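PDB 5JXF: Asp/Glu-specific dipeptidyl-peptidase from Flavobacterium psychrophilum, which removes dipeptides from the N-terminus of oligopeptides as a serine peptidase of family S46, with strict specificity for aspartate or glutamate at the P1 position. Local coordinates for residues C102-I107 with D116-G121; F238-V243 with R704-I709; L421-Y426 with S537-Y542; A513-D518 with K524-D529. All coordinates share one frame; numbering follows the deposited sequence.

Contact 1: residues C102-I107 with D116-G121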
loop_
_atom_site.group_PDB
_atom_site.type_symbol
_atom_site.label_atom_id
_atom_site.label_comp_id
_atom_site.label_asym_id
_atom_site.label_seq_id
_atom_site.Cartn_x
_atom_site.Cartn_y
_atom_site.Cartn_z
ATOM N N CYS A 102 -6.628 -23.464 -9.213
ATOM C CA CYS A 102 -6.654 -24.946 -9.163
ATOM C C CYS A 102 -6.955 -25.528 -10.551
ATOM O O CYS A 102 -6.332 -26.497 -10.987
ATOM C CB CYS A 102 -7.698 -25.454 -8.176
ATOM S SG CYS A 102 -7.550 -24.839 -6.509
ATOM N N GLY A 103 -7.924 -24.937 -11.239
ATOM C CA GLY A 103 -8.188 -25.295 -12.621
ATOM C C GLY A 103 -7.139 -24.803 -13.609
ATOM O O GLY A 103 -7.143 -25.214 -14.777
ATOM N N PHE A 104 -6.244 -23.930 -13.147
ATOM C CA PHE A 104 -5.315 -23.188 -14.024
ATOM C C PHE A 104 -4.476 -24.104 -14.923
ATOM O O PHE A 104 -4.420 -23.917 -16.143
ATOM C CB PHE A 104 -4.404 -22.310 -13.164
ATOM C CG PHE A 104 -3.758 -21.153 -13.904
ATOM C CD1 PHE A 104 -4.492 -20.032 -14.249
ATOM C CD2 PHE A 104 -2.403 -21.175 -14.211
ATOM C CE1 PHE A 104 -3.893 -18.971 -14.912
ATOM C CE2 PHE A 104 -1.799 -20.112 -14.872
ATOM C CZ PHE A 104 -2.546 -19.015 -15.223
ATOM N N ASP A 105 -3.846 -25.106 -14.322
ATOM C CA ASP A 105 -2.997 -26.019 -15.076
ATOM C C ASP A 105 -3.797 -26.717 -16.180
ATOM O O ASP A 105 -3.304 -26.880 -17.296
ATOM C CB ASP A 105 -2.347 -27.049 -14.145
ATOM C CG ASP A 105 -1.334 -27.927 -14.865
ATOM O OD1 ASP A 105 -0.295 -27.379 -15.307
ATOM O OD2 ASP A 105 -1.567 -29.151 -14.995
ATOM N N ALA A 106 -5.035 -27.097 -15.874
ATOM C CA ALA A 106 -5.951 -27.630 -16.880
ATOM C C ALA A 106 -6.321 -26.588 -17.954
ATOM O O ALA A 106 -6.383 -26.894 -19.143
ATOM C CB ALA A 106 -7.209 -28.156 -16.210
ATOM N N ILE A 107 -6.585 -25.358 -17.541
ATOM C CA ILE A 107 -6.885 -24.315 -18.517
ATOM C C ILE A 107 -5.688 -24.038 -19.438
ATOM O O ILE A 107 -5.845 -23.982 -20.666
ATOM C CB ILE A 107 -7.322 -23.013 -17.822
ATOM C CG1 ILE A 107 -8.652 -23.233 -17.116
ATOM C CG2 ILE A 107 -7.466 -21.896 -18.833
ATOM C CD1 ILE A 107 -8.824 -22.397 -15.906
ATOM N N ASP A 116 -7.128 -19.203 -26.714
ATOM C CA ASP A 116 -6.497 -18.738 -25.475
ATOM C C ASP A 116 -7.497 -18.659 -24.320
ATOM O O ASP A 116 -7.973 -17.580 -23.977
ATOM C CB ASP A 116 -5.838 -17.370 -25.715
ATOM C CG ASP A 116 -4.902 -16.955 -24.590
ATOM O OD1 ASP A 116 -4.710 -17.757 -23.656
ATOM O OD2 ASP A 116 -4.332 -15.836 -24.662
ATOM N N TYR A 117 -7.793 -19.811 -23.716
ATOM C CA TYR A 117 -8.730 -19.888 -22.597
ATOM C C TYR A 117 -8.192 -19.218 -21.345
ATOM O O TYR A 117 -8.970 -18.754 -20.515
ATOM C CB TYR A 117 -9.083 -21.347 -22.280
ATOM C CG TYR A 117 -9.715 -22.066 -23.441
ATOM C CD1 TYR A 117 -10.918 -21.628 -23.972
ATOM C CD2 TYR A 117 -9.112 -23.182 -24.006
ATOM C CE1 TYR A 117 -11.507 -22.270 -25.037
ATOM C CE2 TYR A 117 -9.699 -23.838 -25.078
ATOM C CZ TYR A 117 -10.900 -23.375 -25.589
ATOM O OH TYR A 117 -11.497 -24.010 -26.653
ATOM N N LEU A 118 -6.869 -19.203 -21.195
ATOM C CA LEU A 118 -6.234 -18.430 -20.132
ATOM C C LEU A 118 -6.766 -16.991 -20.183
ATOM O O LEU A 118 -7.289 -16.481 -19.199
ATOM C CB LEU A 118 -4.702 -18.456 -20.266
ATOM C CG LEU A 118 -4.003 -19.775 -19.884
ATOM C CD1 LEU A 118 -2.560 -19.833 -20.376
ATOM C CD2 LEU A 118 -4.045 -19.986 -18.378
ATOM N N THR A 119 -6.667 -16.360 -21.351
ATOM C CA THR A 119 -7.123 -14.981 -21.513
ATOM C C THR A 119 -8.647 -14.869 -21.565
ATOM O O THR A 119 -9.235 -14.057 -20.863
ATOM C CB THR A 119 -6.541 -14.348 -22.783
ATOM O OG1 THR A 119 -5.112 -14.454 -22.757
ATOM C CG2 THR A 119 -6.930 -12.866 -22.876
ATOM N N ASN A 120 -9.280 -15.709 -22.374
ATOM C CA ASN A 120 -10.698 -15.548 -22.703
ATOM C C ASN A 120 -11.685 -16.269 -21.793
ATOM O O ASN A 120 -12.896 -16.026 -21.849
ATOM C CB ASN A 120 -10.913 -16.002 -24.141
ATOM C CG ASN A 120 -10.239 -15.073 -25.133
ATOM O OD1 ASN A 120 -10.228 -13.854 -24.943
ATOM N ND2 ASN A 120 -9.647 -15.642 -26.177
ATOM N N GLY A 121 -11.171 -17.161 -20.952
ATOM C CA GLY A 121 -12.043 -18.025 -20.197
ATOM C C GLY A 121 -12.584 -19.109 -21.107
ATOM O O GLY A 121 -12.183 -19.226 -22.272
#
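Phe104 and Ile107 meet Tyr117 and Leu118 in a buried apolar contact between two short helices of the catalytic part of the enzyme, whose double-barrel architecture is consistent with the chymotrypsin-like fold of S46 peptidases. Helix 100-109 carries His101, the probable charge-relay histidine, and the chain turns back after it so that helix 117-120 lies against its middle and later turns, with the CA atoms of Ile107 and Leu118 6.1 Å apart. The clearest interaction is a CH-pi contact: Leu118 CD2 stands 3.9 Å from the centroid of the Phe104 ring, over one face but displaced toward the rim, so that it is nearest to CE1 and CZ. With CG of Phe104 anti to the backbone N (chi1 -159°), the ring is carried out to the leucine and crosses its side chain at about a right angle. Ala335 of helix 328-357 touches both side chains, and His100 meets the phenylalanine ring at a steep angle. Replacing Phe104 by an alanine would probably leave Leu118 CD2 without the ring face it packs on and open a gap between the two helices. Ser111, in the intervening loop, ties the pair together through OG, which hydrogen-bonds to Ile107 O and to Leu118 N. Ile107 CG2 itself rests against the backbone at the start of the second helix, 3.6 Å from Leu118 N and 3.8 Å from Tyr117 CB.

Contact 2: residues F238-V243 with R704-I709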
loop_
_atom_site.group_PDB
_atom_site.type_symbol
_atom_site.label_atom_id
_atom_site.label_comp_id
_atom_site.label_asym_id
_atom_site.label_seq_id
_atom_site.Cartn_x
_atom_site.Cartn_y
_atom_site.Cartn_z
ATOM N N PHE A 238 -12.279 -18.600 -9.393
ATOM C CA PHE A 238 -13.009 -19.862 -9.477
ATOM C C PHE A 238 -12.949 -20.537 -10.848
ATOM O O PHE A 238 -12.643 -19.904 -11.857
ATOM C CB PHE A 238 -14.475 -19.657 -9.077
ATOM C CG PHE A 238 -15.347 -19.123 -10.174
ATOM C CD1 PHE A 238 -15.434 -17.755 -10.411
ATOM C CD2 PHE A 238 -16.099 -19.992 -10.958
ATOM C CE1 PHE A 238 -16.250 -17.260 -11.422
ATOM C CE2 PHE A 238 -16.905 -19.527 -11.966
ATOM C CZ PHE A 238 -16.995 -18.140 -12.200
ATOM N N SER A 239 -13.240 -21.837 -10.870
ATOM C CA SER A 239 -13.467 -22.551 -12.127
ATOM C C SER A 239 -14.378 -23.750 -11.844
ATOM O O SER A 239 -14.550 -24.141 -10.696
ATOM C CB SER A 239 -12.151 -22.994 -12.768
ATOM O OG SER A 239 -11.414 -23.837 -11.895
ATOM N N MET A 240 -14.988 -24.296 -12.885
ATOM C CA MET A 240 -15.974 -25.354 -12.712
ATOM C C MET A 240 -15.624 -26.580 -13.521
ATOM O O MET A 240 -15.203 -26.491 -14.670
ATOM C CB MET A 240 -17.367 -24.869 -13.089
ATOM C CG MET A 240 -17.910 -23.817 -12.131
ATOM S SD MET A 240 -19.618 -23.360 -12.450
ATOM C CE MET A 240 -19.985 -22.331 -11.023
ATOM N N PHE A 241 -15.798 -27.730 -12.887
ATOM C CA PHE A 241 -15.518 -29.008 -13.522
ATOM C C PHE A 241 -16.732 -29.900 -13.340
ATOM O O PHE A 241 -17.636 -29.544 -12.578
ATOM C CB PHE A 241 -14.268 -29.636 -12.907
ATOM C CG PHE A 241 -12.985 -28.948 -13.302
ATOM C CD1 PHE A 241 -12.590 -27.768 -12.682
ATOM C CD2 PHE A 241 -12.180 -29.473 -14.307
ATOM C CE1 PHE A 241 -11.417 -27.147 -13.048
ATOM C CE2 PHE A 241 -11.002 -28.856 -14.672
ATOM C CZ PHE A 241 -10.621 -27.694 -14.043
ATOM N N ARG A 242 -16.780 -31.041 -14.035
ATOM C CA ARG A 242 -17.874 -31.985 -13.809
ATOM C C ARG A 242 -17.324 -33.404 -13.667
ATOM O O ARG A 242 -16.547 -33.848 -14.500
ATOM C CB ARG A 242 -18.912 -31.945 -14.930
ATOM C CG ARG A 242 -20.108 -32.863 -14.640
ATOM C CD ARG A 242 -21.040 -33.009 -15.813
ATOM N NE ARG A 242 -21.394 -31.711 -16.375
ATOM C CZ ARG A 242 -22.308 -30.902 -15.850
ATOM N NH1 ARG A 242 -22.950 -31.261 -14.742
ATOM N NH2 ARG A 242 -22.566 -29.732 -16.425
ATOM N N VAL A 243 -17.706 -34.086 -12.596
ATOM C CA VAL A 243 -17.198 -35.426 -12.340
ATOM C C VAL A 243 -18.040 -36.408 -13.175
ATOM O O VAL A 243 -19.258 -36.306 -13.219
ATOM C CB VAL A 243 -17.264 -35.791 -10.847
ATOM C CG1 VAL A 243 -16.711 -37.223 -10.601
ATOM C CG2 VAL A 243 -16.520 -34.776 -10.005
ATOM N N ARG A 704 -22.222 -15.078 -4.435
ATOM C CA ARG A 704 -22.955 -14.133 -5.284
ATOM C C ARG A 704 -22.129 -13.630 -6.482
ATOM O O ARG A 704 -22.652 -13.503 -7.582
ATOM C CB ARG A 704 -23.456 -12.944 -4.461
ATOM C CG ARG A 704 -24.589 -13.328 -3.517
ATOM C CD ARG A 704 -24.931 -12.192 -2.579
ATOM N NE ARG A 704 -23.838 -11.933 -1.651
ATOM C CZ ARG A 704 -23.878 -11.022 -0.680
ATOM N NH1 ARG A 704 -24.971 -10.287 -0.511
ATOM N NH2 ARG A 704 -22.825 -10.851 0.124
ATOM N N TYR A 705 -20.842 -13.374 -6.285
ATOM C CA TYR A 705 -19.960 -12.961 -7.390
ATOM C C TYR A 705 -19.667 -14.105 -8.361
ATOM O O TYR A 705 -19.612 -13.894 -9.577
ATOM C CB TYR A 705 -18.645 -12.402 -6.840
ATOM C CG TYR A 705 -17.782 -11.737 -7.897
ATOM C CD1 TYR A 705 -18.303 -10.741 -8.717
ATOM C CD2 TYR A 705 -16.452 -12.076 -8.049
ATOM C CE1 TYR A 705 -17.531 -10.131 -9.678
ATOM C CE2 TYR A 705 -15.668 -11.469 -9.002
ATOM C CZ TYR A 705 -16.215 -10.495 -9.809
ATOM O OH TYR A 705 -15.438 -9.911 -10.762
ATOM N N VAL A 706 -19.456 -15.313 -7.819
ATOM C CA VAL A 706 -19.288 -16.483 -8.676
ATOM C C VAL A 706 -20.473 -16.634 -9.626
ATOM O O VAL A 706 -20.307 -16.703 -10.850
ATOM C CB VAL A 706 -19.133 -17.773 -7.849
ATOM C CG1 VAL A 706 -19.077 -18.995 -8.767
ATOM C CG2 VAL A 706 -17.890 -17.678 -6.977
ATOM N N LEU A 707 -21.675 -16.651 -9.066
ATOM C CA LEU A 707 -22.867 -16.857 -9.886
ATOM C C LEU A 707 -23.077 -15.696 -10.869
ATOM O O LEU A 707 -23.401 -15.914 -12.040
ATOM C CB LEU A 707 -24.099 -17.043 -9.000
ATOM C CG LEU A 707 -24.098 -18.191 -7.984
ATOM C CD1 LEU A 707 -25.357 -18.122 -7.137
ATOM C CD2 LEU A 707 -23.982 -19.562 -8.662
ATOM N N PHE A 708 -22.866 -14.472 -10.397
ATOM C CA PHE A 708 -22.863 -13.299 -11.276
ATOM C C PHE A 708 -21.943 -13.495 -12.490
ATOM O O PHE A 708 -22.315 -13.192 -13.621
ATOM C CB PHE A 708 -22.434 -12.042 -10.503
ATOM C CG PHE A 708 -22.293 -10.817 -11.361
ATOM C CD1 PHE A 708 -23.402 -10.029 -11.669
ATOM C CD2 PHE A 708 -21.057 -10.441 -11.856
ATOM C CE1 PHE A 708 -23.273 -8.893 -12.464
ATOM C CE2 PHE A 708 -20.919 -9.298 -12.641
ATOM C CZ PHE A 708 -22.032 -8.523 -12.952
ATOM N N ILE A 709 -20.744 -14.009 -12.258
ATOM C CA ILE A 709 -19.810 -14.149 -13.359
ATOM C C ILE A 709 -20.279 -15.269 -14.307
ATOM O O ILE A 709 -20.279 -15.099 -15.526
ATOM C CB ILE A 709 -18.404 -14.424 -12.847
ATOM C CG1 ILE A 709 -17.860 -13.179 -12.148
ATOM C CG2 ILE A 709 -17.488 -14.830 -13.990
ATOM C CD1 ILE A 709 -17.528 -12.047 -13.125
#
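The chain at Phe238, entering strand 239-245, comes alongside helix 703-713 with the CA atoms of Phe238 and Val706 7.2 Å apart, and the strand then runs away from the helix. Phe238 carries most of the contact. Its CG sits between the backbone N and the carbonyl carbon (chi1 82°), which turns the ring so that one face meets Val706. The methyl CG1 of that valine lies almost straight over the middle of the ring, 3.8 Å from the centroid and 9° off the normal, a well-centred CH-pi contact. One helical turn on, Ile709 approaches the ring from its edge: CG2 lies in the ring plane, 3.7 Å from Phe238 CE1. Met240 stretches its extended chain to the same valine, bringing CE within 4.1 Å of Val706 CG1. An alanine in place of Phe238 would probably deprive Val706 CG1 and Ile709 CG2 of the ring they pack on, leaving Met240 CE as the valine's remaining partner in 238-243. Leu97 of strand 95-98 also packs on Phe238, which directly follows Asp237, the probable charge-relay aspartate. A helix that follows the last strand of the second barrel and packs back on the first is consistent with the chymotrypsin-like fold.

Contact 3: residues L421-Y426 with S537-Y542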
loop_
_atom_site.group_PDB
_atom_site.type_symbol
_atom_site.label_atom_id
_atom_site.label_comp_id
_atom_site.label_asym_id
_atom_site.label_seq_id
_atom_site.Cartn_x
_atom_site.Cartn_y
_atom_site.Cartn_z
ATOM N N LEU A 421 15.560 -31.482 -16.380
ATOM C CA LEU A 421 15.429 -32.669 -17.215
ATOM C C LEU A 421 16.676 -33.542 -17.091
ATOM O O LEU A 421 16.590 -34.776 -17.077
ATOM C CB LEU A 421 15.183 -32.292 -18.676
ATOM C CG LEU A 421 15.014 -33.506 -19.597
ATOM C CD1 LEU A 421 13.788 -34.319 -19.206
ATOM C CD2 LEU A 421 14.951 -33.098 -21.064
ATOM N N GLY A 422 17.829 -32.893 -16.986
ATOM C CA GLY A 422 19.085 -33.594 -16.806
ATOM C C GLY A 422 19.100 -34.393 -15.520
ATOM O O GLY A 422 19.544 -35.538 -15.500
ATOM N N TYR A 423 18.601 -33.795 -14.443
ATOM C CA TYR A 423 18.568 -34.474 -13.152
ATOM C C TYR A 423 17.613 -35.676 -13.124
ATOM O O TYR A 423 17.765 -36.575 -12.289
ATOM C CB TYR A 423 18.183 -33.492 -12.048
ATOM C CG TYR A 423 18.155 -34.119 -10.673
ATOM C CD1 TYR A 423 19.316 -34.599 -10.085
ATOM C CD2 TYR A 423 16.967 -34.254 -9.974
ATOM C CE1 TYR A 423 19.295 -35.178 -8.832
ATOM C CE2 TYR A 423 16.936 -34.827 -8.725
ATOM C CZ TYR A 423 18.104 -35.285 -8.158
ATOM O OH TYR A 423 18.078 -35.862 -6.908
ATOM N N LYS A 424 16.626 -35.694 -14.017
ATOM C CA LYS A 424 15.744 -36.857 -14.103
ATOM C C LYS A 424 16.454 -38.010 -14.802
ATOM O O LYS A 424 16.209 -39.172 -14.488
ATOM C CB LYS A 424 14.446 -36.520 -14.828
ATOM C CG LYS A 424 13.538 -35.581 -14.059
ATOM C CD LYS A 424 12.220 -35.413 -14.774
ATOM C CE LYS A 424 11.393 -34.291 -14.173
ATOM N NZ LYS A 424 10.088 -34.242 -14.876
ATOM N N LEU A 425 17.330 -37.686 -15.748
ATOM C CA LEU A 425 18.135 -38.701 -16.411
ATOM C C LEU A 425 19.089 -39.288 -15.387
ATOM O O LEU A 425 19.386 -40.483 -15.390
ATOM C CB LEU A 425 18.900 -38.111 -17.592
ATOM C CG LEU A 425 18.043 -37.698 -18.789
ATOM C CD1 LEU A 425 18.909 -37.111 -19.891
ATOM C CD2 LEU A 425 17.213 -38.870 -19.310
ATOM N N TYR A 426 19.548 -38.428 -14.491
ATOM C CA TYR A 426 20.410 -38.841 -13.406
ATOM C C TYR A 426 19.754 -39.916 -12.552
ATOM O O TYR A 426 20.370 -40.916 -12.210
ATOM C CB TYR A 426 20.756 -37.643 -12.547
ATOM C CG TYR A 426 21.754 -37.920 -11.460
ATOM C CD1 TYR A 426 23.119 -37.960 -11.735
ATOM C CD2 TYR A 426 21.337 -38.115 -10.148
ATOM C CE1 TYR A 426 24.043 -38.200 -10.729
ATOM C CE2 TYR A 426 22.249 -38.354 -9.137
ATOM C CZ TYR A 426 23.598 -38.395 -9.432
ATOM O OH TYR A 426 24.500 -38.626 -8.424
ATOM N N SER A 537 27.950 -33.182 -12.523
ATOM C CA SER A 537 28.913 -32.594 -11.593
ATOM C C SER A 537 28.221 -32.021 -10.361
ATOM O O SER A 537 28.762 -32.071 -9.260
ATOM C CB SER A 537 29.739 -31.500 -12.276
ATOM O OG SER A 537 28.946 -30.370 -12.595
ATOM N N LEU A 538 27.020 -31.481 -10.551
ATOM C CA LEU A 538 26.276 -30.892 -9.448
ATOM C C LEU A 538 25.540 -31.971 -8.660
ATOM O O LEU A 538 25.416 -31.891 -7.434
ATOM C CB LEU A 538 25.281 -29.849 -9.968
ATOM C CG LEU A 538 25.763 -28.880 -11.051
ATOM C CD1 LEU A 538 24.584 -28.106 -11.612
ATOM C CD2 LEU A 538 26.826 -27.930 -10.522
ATOM N N ALA A 539 25.055 -32.983 -9.375
ATOM C CA ALA A 539 24.226 -34.027 -8.774
ATOM C C ALA A 539 25.016 -34.974 -7.864
ATOM O O ALA A 539 24.687 -35.124 -6.686
ATOM C CB ALA A 539 23.507 -34.822 -9.865
ATOM N N ASP A 540 26.052 -35.619 -8.389
ATOM C CA ASP A 540 26.778 -36.562 -7.544
ATOM C C ASP A 540 27.577 -35.811 -6.475
ATOM O O ASP A 540 27.913 -36.382 -5.441
ATOM C CB ASP A 540 27.670 -37.503 -8.371
ATOM C CG ASP A 540 28.485 -36.786 -9.418
ATOM O OD1 ASP A 540 29.091 -35.742 -9.100
ATOM O OD2 ASP A 540 28.522 -37.277 -10.565
ATOM N N ASN A 541 27.841 -34.525 -6.703
ATOM C CA ASN A 541 28.394 -33.685 -5.646
ATOM C C ASN A 541 27.398 -33.544 -4.502
ATOM O O ASN A 541 27.770 -33.598 -3.330
ATOM C CB ASN A 541 28.775 -32.304 -6.175
ATOM C CG ASN A 541 29.191 -31.354 -5.068
ATOM O OD1 ASN A 541 30.350 -31.326 -4.661
ATOM N ND2 ASN A 541 28.240 -30.568 -4.577
ATOM N N TYR A 542 26.129 -33.355 -4.855
ATOM C CA TYR A 542 25.068 -33.283 -3.860
ATOM C C TYR A 542 24.836 -34.651 -3.211
ATOM O O TYR A 542 24.886 -34.787 -1.984
ATOM C CB TYR A 542 23.766 -32.761 -4.489
ATOM C CG TYR A 542 22.548 -32.917 -3.597
ATOM C CD1 TYR A 542 22.396 -32.137 -2.454
ATOM C CD2 TYR A 542 21.545 -33.840 -3.901
ATOM C CE1 TYR A 542 21.288 -32.278 -1.628
ATOM C CE2 TYR A 542 20.430 -33.984 -3.088
ATOM C CZ TYR A 542 20.308 -33.200 -1.953
ATOM O OH TYR A 542 19.204 -33.340 -1.140
#
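Tyr423 is the first residue of helix 417-435 in this span to reach helix 530-545, and it does so with a ring edge: its CD1 lies 4.2 Å from Ala539 CB, which sits near the ring plane. The ring also packs edge-to-face with Phe408 of helix 386-415, against which Tyr542 stacks in turn, so a third helix closes this flank. Leu425 packs on Tyr532, earlier in helix 530-545, and on Phe511 of helix 508-514. Tyr426, one turn beyond Tyr423, makes the principal contact. CG is anti to the backbone N (chi1 -174°), which sends the ring across the interhelical gap and lays a face on Ala539. The alanine CB is 3.5 Å from the ring centroid and 10° off its normal, a centred CH-pi contact. Farther out, the hydroxyl passes the backbone of Asp540, with OH 3.2 Å from Asp540 CA and 3.4 Å from its CB. The polar mate of that hydroxyl is Ser543, whose OG hydrogen-bonds to Tyr426 OH and, weakly, to Ala539 O, fixing the far end of the ring. The two segment axes pass 10.5 Å apart and cross at -53°. Aromatic side chains bridging a steep crossing at one alanine are the means by which two long helices of the helical domain, the part that covers the catalytic domain in S46 peptidases, are joined here, away from the substrate site.

Contact 4: residues A513-D518 with K524-D529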
loop_
_atom_site.group_PDB
_atom_site.type_symbol
_atom_site.label_atom_id
_atom_site.label_comp_id
_atom_site.label_asym_id
_atom_site.label_seq_id
_atom_site.Cartn_x
_atom_site.Cartn_y
_atom_site.Cartn_z
ATOM N N ALA A 513 16.084 -38.889 -29.382
ATOM C CA ALA A 513 17.224 -39.498 -30.062
ATOM C C ALA A 513 18.297 -39.911 -29.062
ATOM O O ALA A 513 18.965 -40.934 -29.236
ATOM C CB ALA A 513 17.803 -38.535 -31.098
ATOM N N LEU A 514 18.454 -39.101 -28.018
ATOM C CA LEU A 514 19.422 -39.374 -26.967
ATOM C C LEU A 514 19.071 -40.665 -26.228
ATOM O O LEU A 514 19.956 -41.395 -25.786
ATOM C CB LEU A 514 19.481 -38.203 -25.988
ATOM C CG LEU A 514 20.602 -38.163 -24.948
ATOM C CD1 LEU A 514 21.961 -37.974 -25.615
ATOM C CD2 LEU A 514 20.330 -37.057 -23.940
ATOM N N LEU A 515 17.773 -40.942 -26.116
ATOM C CA LEU A 515 17.277 -42.083 -25.347
ATOM C C LEU A 515 16.793 -43.220 -26.255
ATOM O O LEU A 515 16.044 -44.104 -25.830
ATOM C CB LEU A 515 16.155 -41.633 -24.405
ATOM C CG LEU A 515 16.558 -40.893 -23.122
ATOM C CD1 LEU A 515 17.343 -39.608 -23.378
ATOM C CD2 LEU A 515 15.327 -40.593 -22.281
ATOM N N SER A 516 17.233 -43.188 -27.507
ATOM C CA SER A 516 16.845 -44.188 -28.489
ATOM C C SER A 516 17.837 -45.346 -28.480
ATOM O O SER A 516 19.020 -45.155 -28.762
ATOM C CB SER A 516 16.765 -43.557 -29.881
ATOM O OG SER A 516 16.085 -44.397 -30.793
ATOM N N GLY A 517 17.356 -46.540 -28.145
ATOM C CA GLY A 517 18.201 -47.725 -28.137
ATOM C C GLY A 517 18.159 -48.548 -26.860
ATOM O O GLY A 517 17.287 -48.359 -26.011
ATOM N N ASP A 518 19.112 -49.468 -26.725
ATOM C CA ASP A 518 19.194 -50.343 -25.553
ATOM C C ASP A 518 19.665 -49.579 -24.312
ATOM O O ASP A 518 20.069 -48.420 -24.409
ATOM C CB ASP A 518 20.123 -51.529 -25.832
ATOM C CG ASP A 518 21.503 -51.095 -26.292
ATOM O OD1 ASP A 518 21.783 -49.873 -26.275
ATOM O OD2 ASP A 518 22.316 -51.973 -26.653
ATOM N N LYS A 524 25.455 -44.152 -22.091
ATOM C CA LYS A 524 26.718 -43.514 -22.437
ATOM C C LYS A 524 26.506 -42.368 -23.430
ATOM O O LYS A 524 27.293 -41.421 -23.455
ATOM C CB LYS A 524 27.712 -44.537 -22.984
ATOM C CG LYS A 524 27.813 -45.795 -22.120
ATOM C CD LYS A 524 28.214 -45.444 -20.686
ATOM C CE LYS A 524 28.056 -46.629 -19.743
ATOM N NZ LYS A 524 27.812 -46.195 -18.336
ATOM N N LYS A 525 25.449 -42.452 -24.236
ATOM C CA LYS A 525 25.035 -41.310 -25.037
ATOM C C LYS A 525 24.753 -40.131 -24.107
ATOM O O LYS A 525 25.221 -39.014 -24.329
ATOM C CB LYS A 525 23.794 -41.635 -25.878
ATOM C CG LYS A 525 24.061 -42.367 -27.192
ATOM C CD LYS A 525 22.873 -42.253 -28.158
ATOM C CE LYS A 525 21.793 -43.289 -27.885
ATOM N NZ LYS A 525 20.727 -43.290 -28.937
ATOM N N ILE A 526 23.986 -40.404 -23.056
ATOM C CA ILE A 526 23.625 -39.405 -22.055
ATOM C C ILE A 526 24.872 -38.878 -21.333
ATOM O O ILE A 526 24.970 -37.689 -21.035
ATOM C CB ILE A 526 22.604 -39.993 -21.027
ATOM C CG1 ILE A 526 21.275 -40.319 -21.710
ATOM C CG2 ILE A 526 22.332 -39.031 -19.887
ATOM C CD1 ILE A 526 20.298 -41.058 -20.816
ATOM N N SER A 527 25.835 -39.755 -21.070
ATOM C CA SER A 527 27.018 -39.351 -20.316
ATOM C C SER A 527 27.910 -38.398 -21.118
ATOM O O SER A 527 28.728 -37.676 -20.541
ATOM C CB SER A 527 27.828 -40.576 -19.884
ATOM O OG SER A 527 28.412 -41.207 -21.003
ATOM N N LEU A 528 27.738 -38.397 -22.440
ATOM C CA LEU A 528 28.541 -37.563 -23.340
ATOM C C LEU A 528 27.943 -36.172 -23.550
ATOM O O LEU A 528 28.657 -35.219 -23.873
ATOM C CB LEU A 528 28.707 -38.249 -24.699
ATOM C CG LEU A 528 29.634 -39.463 -24.773
ATOM C CD1 LEU A 528 29.584 -40.092 -26.156
ATOM C CD2 LEU A 528 31.054 -39.078 -24.411
ATOM N N ASP A 529 26.630 -36.063 -23.388
ATOM C CA ASP A 529 25.935 -34.794 -23.581
ATOM C C ASP A 529 26.473 -33.729 -22.634
ATOM O O ASP A 529 26.565 -33.962 -21.430
ATOM C CB ASP A 529 24.432 -34.973 -23.370
ATOM C CG ASP A 529 23.636 -33.751 -23.783
ATOM O OD1 ASP A 529 23.650 -32.754 -23.032
ATOM O OD2 ASP A 529 22.992 -33.789 -24.853
#
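Lys525 and Leu514 run past each other in opposite roles, the lysine reaching for the end of helix 508-514 while the leucine points its branches back at the helix of the lysine. The lysine chain leaves its backbone toward the other segment, bends at its third torsion (chi3 -84°), and passes the carbonyl of Leu514, with CE 3.4 Å from Leu514 O. Its ammonium group then bridges two backbone carbonyls. NZ donates to Ala513 O at 3.0 Å, almost in line with the C=O bond (166°), and to Ser516 O in the carbonyl plane, on a lone pair; the modelled 2.5 Å between Lys525 NZ and Ser516 O is too short to be taken at face value. The ammonium charge would probably offset part of the negative end of the helix dipole. Leu514, its CG anti to the backbone N (chi1 -169°), crosses Ile526 at about a right angle: Leu514 CG is 3.9 Å from Ile526 CG1, while Leu514 CD1 sits 3.7 Å from Lys525 O. Leu515 adds a looser methyl contact, its CD1 4.2 Å from Ile526 CD1. Leu425 of helix 417-435 packs on both Leu515 and Ile526, extending the apolar cluster to that helix. Near Leu514 CD2 lies the carboxylate of Asp529, the N-cap of the next helix; its OD1 accepts from Gly531 N and its OD2 from Lys504 N. Together these features make a helix-loop-helix turn in which a lysine side chain hydrogen-bonds to backbone carbonyls at and just past the end of the preceding helix, beside a small leucine-isoleucine cluster.

Overall arrangement
Contacts 1 and 2 are buried and belong to the catalytic half; they touch where Gly103 packs against Ser239 and Phe241, so the segments that follow His101 and Asp237, the probable charge-relay residues, are in direct contact. Contacts 3 and 4 lie in the helical domain, away from the annotated sites and only partly buried. They meet at Leu425, which packs on Leu514, Leu515 and Ile526, and the helices 519-528 and 530-545 that they use are consecutive. Methyl groups over aromatic faces dominate contacts 1, 2 and 3, whereas contact 4, farthest from the chain centre, has no ring and instead joins aliphatic packing to a lysine hydrogen-bonded to two backbone carbonyls. In sequence, contacts 3 and 4 both fall within the long loop closed by contact 2.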